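Xylan esterase 1 (Thermoanaerobacterium sp. 'JW/SL YS485', PDB 3FCY) probably removes acetyl groups from xylan and related acetylated substrates, as a carbohydrate esterase of family CE7 with an alpha/beta-hydrolase fold. Local coordinates at residues 105-117 against 196-210. Residues are numbered along the deposited sequence; the frame is centred on the assembly and turned at random.
Sequences EGKHPALIRFHGY and EVDEDRVGVMGPSQG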
loop_
_atom_site.group_PDB
_atom_site.type_symbol
_atom_site.label_atom_id
_atom_site.label_comp_id
_atom_site.label_asym_id
_atom_site.label_seq_id
_atom_site.Cartn_x
_atom_site.Cartn_y
_atom_site.Cartn_z
ATOM N N GLU A 105 26.912 -13.686 -45.817
ATOM C CA GLU A 105 28.217 -14.307 -46.016
ATOM C C GLU A 105 29.268 -13.610 -45.157
ATOM O O GLU A 105 29.099 -12.452 -44.782
ATOM C CB GLU A 105 28.619 -14.215 -47.494
ATOM C CG GLU A 105 27.540 -14.678 -48.469
ATOM C CD GLU A 105 27.239 -16.163 -48.359
ATOM O OE1 GLU A 105 26.220 -16.612 -48.932
ATOM O OE2 GLU A 105 28.024 -16.884 -47.705
ATOM N N GLY A 106 30.344 -14.325 -44.838
ATOM C CA GLY A 106 31.424 -13.747 -44.054
ATOM C C GLY A 106 31.216 -13.610 -42.557
ATOM O O GLY A 106 30.111 -13.801 -42.045
ATOM N N LYS A 107 32.298 -13.278 -41.858
ATOM C CA LYS A 107 32.270 -13.101 -40.412
ATOM C C LYS A 107 31.748 -11.707 -40.074
ATOM O O LYS A 107 31.834 -10.787 -40.892
ATOM C CB LYS A 107 33.676 -13.296 -39.828
ATOM C CG LYS A 107 34.254 -14.693 -40.061
ATOM C CD LYS A 107 35.736 -14.759 -39.697
ATOM C CE LYS A 107 35.956 -15.030 -38.221
ATOM N NZ LYS A 107 35.685 -16.459 -37.870
ATOM N N HIS A 108 31.213 -11.555 -38.867
ATOM C CA HIS A 108 30.655 -10.277 -38.434
ATOM C C HIS A 108 30.563 -10.219 -36.911
ATOM O O HIS A 108 30.919 -11.178 -36.228
ATOM C CB HIS A 108 29.272 -10.097 -39.059
ATOM C CG HIS A 108 28.393 -11.302 -38.928
ATOM N ND1 HIS A 108 27.941 -11.763 -37.710
ATOM C CD2 HIS A 108 27.911 -12.159 -39.859
ATOM C CE1 HIS A 108 27.218 -12.853 -37.896
ATOM N NE2 HIS A 108 27.184 -13.116 -39.191
ATOM N N PRO A 109 30.095 -9.085 -36.358
ATOM C CA PRO A 109 29.982 -8.964 -34.901
ATOM C C PRO A 109 28.905 -9.860 -34.307
ATOM O O PRO A 109 28.044 -10.387 -35.018
ATOM C CB PRO A 109 29.658 -7.480 -34.694
ATOM C CG PRO A 109 30.252 -6.820 -35.906
ATOM C CD PRO A 109 29.867 -7.780 -37.001
ATOM N N ALA A 110 28.962 -10.025 -32.991
ATOM C CA ALA A 110 27.985 -10.830 -32.277
ATOM C C ALA A 110 27.655 -10.131 -30.966
ATOM O O ALA A 110 28.491 -9.426 -30.389
ATOM C CB ALA A 110 28.543 -12.228 -32.006
ATOM N N LEU A 111 26.422 -10.311 -30.512
ATOM C CA LEU A 111 25.977 -9.723 -29.260
ATOM C C LEU A 111 25.451 -10.840 -28.370
ATOM O O LEU A 111 24.705 -11.704 -28.832
ATOM C CB LEU A 111 24.861 -8.702 -29.507
ATOM C CG LEU A 111 24.118 -8.193 -28.255
ATOM C CD1 LEU A 111 25.039 -7.322 -27.411
ATOM C CD2 LEU A 111 22.894 -7.391 -28.679
ATOM N N ILE A 112 25.850 -10.828 -27.102
ATOM C CA ILE A 112 25.377 -11.826 -26.151
ATOM C C ILE A 112 24.563 -11.104 -25.076
ATOM O O ILE A 112 25.093 -10.273 -24.336
ATOM C CB ILE A 112 26.540 -12.575 -25.464
ATOM C CG1 ILE A 112 27.463 -13.200 -26.514
ATOM C CG2 ILE A 112 25.979 -13.674 -24.562
ATOM C CD1 ILE A 112 28.717 -13.850 -25.921
ATOM N N ARG A 113 23.272 -11.411 -25.003
ATOM C CA ARG A 113 22.399 -10.786 -24.016
ATOM C C ARG A 113 22.211 -11.664 -22.784
ATOM O O ARG A 113 22.146 -12.893 -22.882
ATOM C CB ARG A 113 21.021 -10.488 -24.624
ATOM C CG ARG A 113 20.919 -9.193 -25.406
ATOM C CD ARG A 113 19.491 -9.015 -25.922
ATOM N NE ARG A 113 19.211 -7.663 -26.402
ATOM C CZ ARG A 113 19.129 -6.588 -25.619
ATOM N NH1 ARG A 113 19.308 -6.700 -24.307
ATOM N NH2 ARG A 113 18.852 -5.401 -26.145
ATOM N N PHE A 114 22.131 -11.015 -21.628
ATOM C CA PHE A 114 21.919 -11.691 -20.353
ATOM C C PHE A 114 20.650 -11.087 -19.754
ATOM O O PHE A 114 20.411 -9.884 -19.880
ATOM C CB PHE A 114 23.140 -11.489 -19.455
ATOM C CG PHE A 114 24.394 -12.114 -20.011
ATOM C CD1 PHE A 114 24.452 -13.488 -20.250
ATOM C CD2 PHE A 114 25.504 -11.332 -20.325
ATOM C CE1 PHE A 114 25.598 -14.078 -20.793
ATOM C CE2 PHE A 114 26.661 -11.911 -20.870
ATOM C CZ PHE A 114 26.705 -13.286 -21.105
ATOM N N HIS A 115 19.840 -11.916 -19.105
ATOM C CA HIS A 115 18.560 -11.455 -18.575
ATOM C C HIS A 115 18.470 -11.109 -17.095
ATOM O O HIS A 115 19.383 -11.378 -16.308
ATOM C CB HIS A 115 17.485 -12.492 -18.908
ATOM C CG HIS A 115 17.663 -13.794 -18.187
ATOM N ND1 HIS A 115 17.441 -13.930 -16.834
ATOM C CD2 HIS A 115 18.067 -15.010 -18.627
ATOM C CE1 HIS A 115 17.702 -15.174 -16.469
ATOM N NE2 HIS A 115 18.084 -15.850 -17.539
ATOM N N GLY A 116 17.333 -10.514 -16.741
ATOM C CA GLY A 116 17.067 -10.109 -15.376
ATOM C C GLY A 116 16.832 -11.269 -14.423
ATOM O O GLY A 116 16.585 -12.402 -14.835
ATOM N N TYR A 117 16.910 -10.961 -13.133
ATOM C CA TYR A 117 16.734 -11.933 -12.060
ATOM C C TYR A 117 15.367 -12.628 -12.112
ATOM O O TYR A 117 14.330 -11.970 -12.048
ATOM C CB TYR A 117 16.914 -11.203 -10.726
ATOM C CG TYR A 117 17.293 -12.066 -9.547
ATOM C CD1 TYR A 117 17.920 -13.298 -9.722
ATOM C CD2 TYR A 117 17.087 -11.610 -8.242
ATOM C CE1 TYR A 117 18.336 -14.057 -8.624
ATOM C CE2 TYR A 117 17.502 -12.355 -7.142
ATOM C CZ TYR A 117 18.124 -13.575 -7.336
ATOM O OH TYR A 117 18.531 -14.311 -6.244
ATOM N N GLU A 196 30.794 -17.848 -38.247
ATOM C CA GLU A 196 30.354 -16.549 -38.768
ATOM C C GLU A 196 30.700 -15.377 -37.850
ATOM O O GLU A 196 30.419 -14.220 -38.171
ATOM C CB GLU A 196 28.837 -16.548 -39.017
ATOM C CG GLU A 196 27.972 -16.245 -37.782
ATOM C CD GLU A 196 27.806 -17.432 -36.844
ATOM O OE1 GLU A 196 28.509 -18.448 -37.033
ATOM O OE2 GLU A 196 26.976 -17.342 -35.908
ATOM N N VAL A 197 31.328 -15.673 -36.720
ATOM C CA VAL A 197 31.668 -14.631 -35.760
ATOM C C VAL A 197 33.137 -14.206 -35.729
ATOM O O VAL A 197 34.035 -15.045 -35.610
ATOM C CB VAL A 197 31.278 -15.065 -34.326
ATOM C CG1 VAL A 197 31.714 -14.008 -33.329
ATOM C CG2 VAL A 197 29.771 -15.299 -34.237
ATOM N N ASP A 198 33.369 -12.898 -35.832
ATOM C CA ASP A 198 34.718 -12.346 -35.753
ATOM C C ASP A 198 34.972 -12.256 -34.253
ATOM O O ASP A 198 34.340 -11.455 -33.561
ATOM C CB ASP A 198 34.772 -10.947 -36.373
ATOM C CG ASP A 198 36.171 -10.355 -36.365
ATOM O OD1 ASP A 198 36.891 -10.530 -35.355
ATOM O OD2 ASP A 198 36.549 -9.702 -37.362
ATOM N N GLU A 199 35.892 -13.071 -33.751
ATOM C CA GLU A 199 36.180 -13.106 -32.322
ATOM C C GLU A 199 36.603 -11.784 -31.684
ATOM O O GLU A 199 36.598 -11.662 -30.457
ATOM C CB GLU A 199 37.233 -14.174 -32.022
ATOM C CG GLU A 199 38.666 -13.752 -32.284
ATOM C CD GLU A 199 39.658 -14.808 -31.825
ATOM O OE1 GLU A 199 39.743 -15.869 -32.484
ATOM O OE2 GLU A 199 40.337 -14.580 -30.797
ATOM N N ASP A 200 36.965 -10.798 -32.501
ATOM C CA ASP A 200 37.373 -9.498 -31.971
ATOM C C ASP A 200 36.244 -8.472 -32.017
ATOM O O ASP A 200 36.452 -7.305 -31.691
ATOM C CB ASP A 200 38.571 -8.934 -32.749
ATOM C CG ASP A 200 39.841 -9.734 -32.538
ATOM O OD1 ASP A 200 40.073 -10.211 -31.405
ATOM O OD2 ASP A 200 40.619 -9.870 -33.509
ATOM N N ARG A 201 35.055 -8.904 -32.428
ATOM C CA ARG A 201 33.909 -8.005 -32.522
ATOM C C ARG A 201 32.698 -8.565 -31.760
ATOM O O ARG A 201 31.608 -8.707 -32.320
ATOM C CB ARG A 201 33.553 -7.781 -34.000
ATOM C CG ARG A 201 34.711 -7.238 -34.860
ATOM C CD ARG A 201 34.325 -7.138 -36.336
ATOM N NE ARG A 201 35.474 -6.851 -37.202
ATOM C CZ ARG A 201 35.940 -5.633 -37.479
ATOM N NH1 ARG A 201 35.362 -4.553 -36.966
ATOM N NH2 ARG A 201 36.992 -5.496 -38.275
ATOM N N VAL A 202 32.898 -8.888 -30.486
ATOM C CA VAL A 202 31.826 -9.439 -29.659
ATOM C C VAL A 202 31.459 -8.502 -28.512
ATOM O O VAL A 202 32.328 -8.006 -27.798
ATOM C CB VAL A 202 32.217 -10.822 -29.059
ATOM C CG1 VAL A 202 31.127 -11.309 -28.106
ATOM C CG2 VAL A 202 32.417 -11.842 -30.174
ATOM N N GLY A 203 30.160 -8.265 -28.352
ATOM C CA GLY A 203 29.677 -7.406 -27.288
ATOM C C GLY A 203 28.686 -8.149 -26.407
ATOM O O GLY A 203 28.068 -9.128 -26.837
ATOM N N VAL A 204 28.541 -7.696 -25.167
ATOM C CA VAL A 204 27.610 -8.314 -24.227
ATOM C C VAL A 204 26.744 -7.211 -23.635
ATOM O O VAL A 204 27.199 -6.076 -23.472
ATOM C CB VAL A 204 28.357 -9.073 -23.101
ATOM C CG1 VAL A 204 29.295 -10.112 -23.713
ATOM C CG2 VAL A 204 29.142 -8.105 -22.238
ATOM N N MET A 205 25.500 -7.545 -23.301
ATOM C CA MET A 205 24.574 -6.552 -22.776
ATOM C C MET A 205 23.459 -7.149 -21.924
ATOM O O MET A 205 23.089 -8.309 -22.088
ATOM C CB MET A 205 23.973 -5.783 -23.958
ATOM C CG MET A 205 22.840 -4.836 -23.630
ATOM S SD MET A 205 22.384 -3.868 -25.094
ATOM C CE MET A 205 21.911 -5.161 -26.195
ATOM N N GLY A 206 22.925 -6.338 -21.013
ATOM C CA GLY A 206 21.844 -6.793 -20.164
ATOM C C GLY A 206 21.459 -5.800 -19.084
ATOM O O GLY A 206 22.260 -4.938 -18.704
ATOM N N PRO A 207 20.212 -5.880 -18.589
ATOM C CA PRO A 207 19.732 -4.978 -17.538
ATOM C C PRO A 207 19.681 -5.689 -16.180
ATOM O O PRO A 207 19.429 -6.889 -16.113
ATOM C CB PRO A 207 18.346 -4.601 -18.039
ATOM C CG PRO A 207 17.849 -5.941 -18.567
ATOM C CD PRO A 207 19.077 -6.523 -19.285
ATOM N N SER A 208 19.914 -4.942 -15.103
ATOM C CA SER A 208 19.879 -5.497 -13.749
ATOM C C SER A 208 20.800 -6.713 -13.622
ATOM O O SER A 208 22.013 -6.580 -13.794
ATOM C CB SER A 208 18.437 -5.875 -13.383
ATOM O OG SER A 208 18.299 -6.012 -11.978
ATOM N N GLN A 209 20.246 -7.890 -13.313
ATOM C CA GLN A 209 21.084 -9.092 -13.202
ATOM C C GLN A 209 21.883 -9.260 -14.493
ATOM O O GLN A 209 23.062 -9.607 -14.462
ATOM C CB GLN A 209 20.248 -10.359 -12.979
ATOM C CG GLN A 209 21.107 -11.639 -12.926
ATOM C CD GLN A 209 20.291 -12.926 -12.872
ATOM O OE1 GLN A 209 19.567 -13.261 -13.812
ATOM N NE2 GLN A 209 20.407 -13.649 -11.767
ATOM N N GLY A 210 21.226 -9.010 -15.623
ATOM C CA GLY A 210 21.876 -9.127 -16.917
ATOM C C GLY A 210 23.003 -8.122 -17.069
ATOM O O GLY A 210 23.966 -8.356 -17.804
#
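With CG set between its backbone N and carbonyl carbon (chi1 47°), the His108 side chain folds back over Glu196, while Met205, extended through chi2 and bent at chi3, brings its CE over the guanidinium of Arg113. The second pair lies on two adjacent parallel strands, 108-114 and 202-207, in the central sheet of an alpha/beta hydrolase, and the first at the start of strand 108-114; strand 202-207 leads into the nucleophile elbow at Ser208, the predicted catalytic serine. The strand axes are 4.6 Å apart at their closest, and their N-to-C directions differ by 24°. The donors alternate between the strands: Ala110 N donates to Arg201 O, Gly203 N to Ala110 O, Ile112 N to Gly203 O, Met205 N to Ile112 O, and Phe114 N to Met205 O at 2.9 Å.

Before this ladder, Glu196 O accepts from His108 N and also sits 3.4 Å above the centre of the imidazole plane. His108 ND1 donates nearly in the ring plane to Pro109 O at 3.0 Å, which fixes the ring's rotation, and Glu196 CG meets His108 CE1 at 3.5 Å. Replacing His108 by an alanine is likely to leave Pro109 O without its ND1 donor and open a gap beside CB and CG of Glu196. Glu196 OE2 is hydrogen-bonded to Tyr99 OH and Thr136 OG1.

Ala110, Ile112, Val202 and Val204 share one sheet face, where Ala110 and Ile112 also touch Val191 of helix 176-192. Leu111, Arg113 and Met205 occupy the other: Met205 CE lies 3.5 Å from Leu111 CD2 and 3.0 Å above the Arg113 guanidinium plane, offset toward its rim.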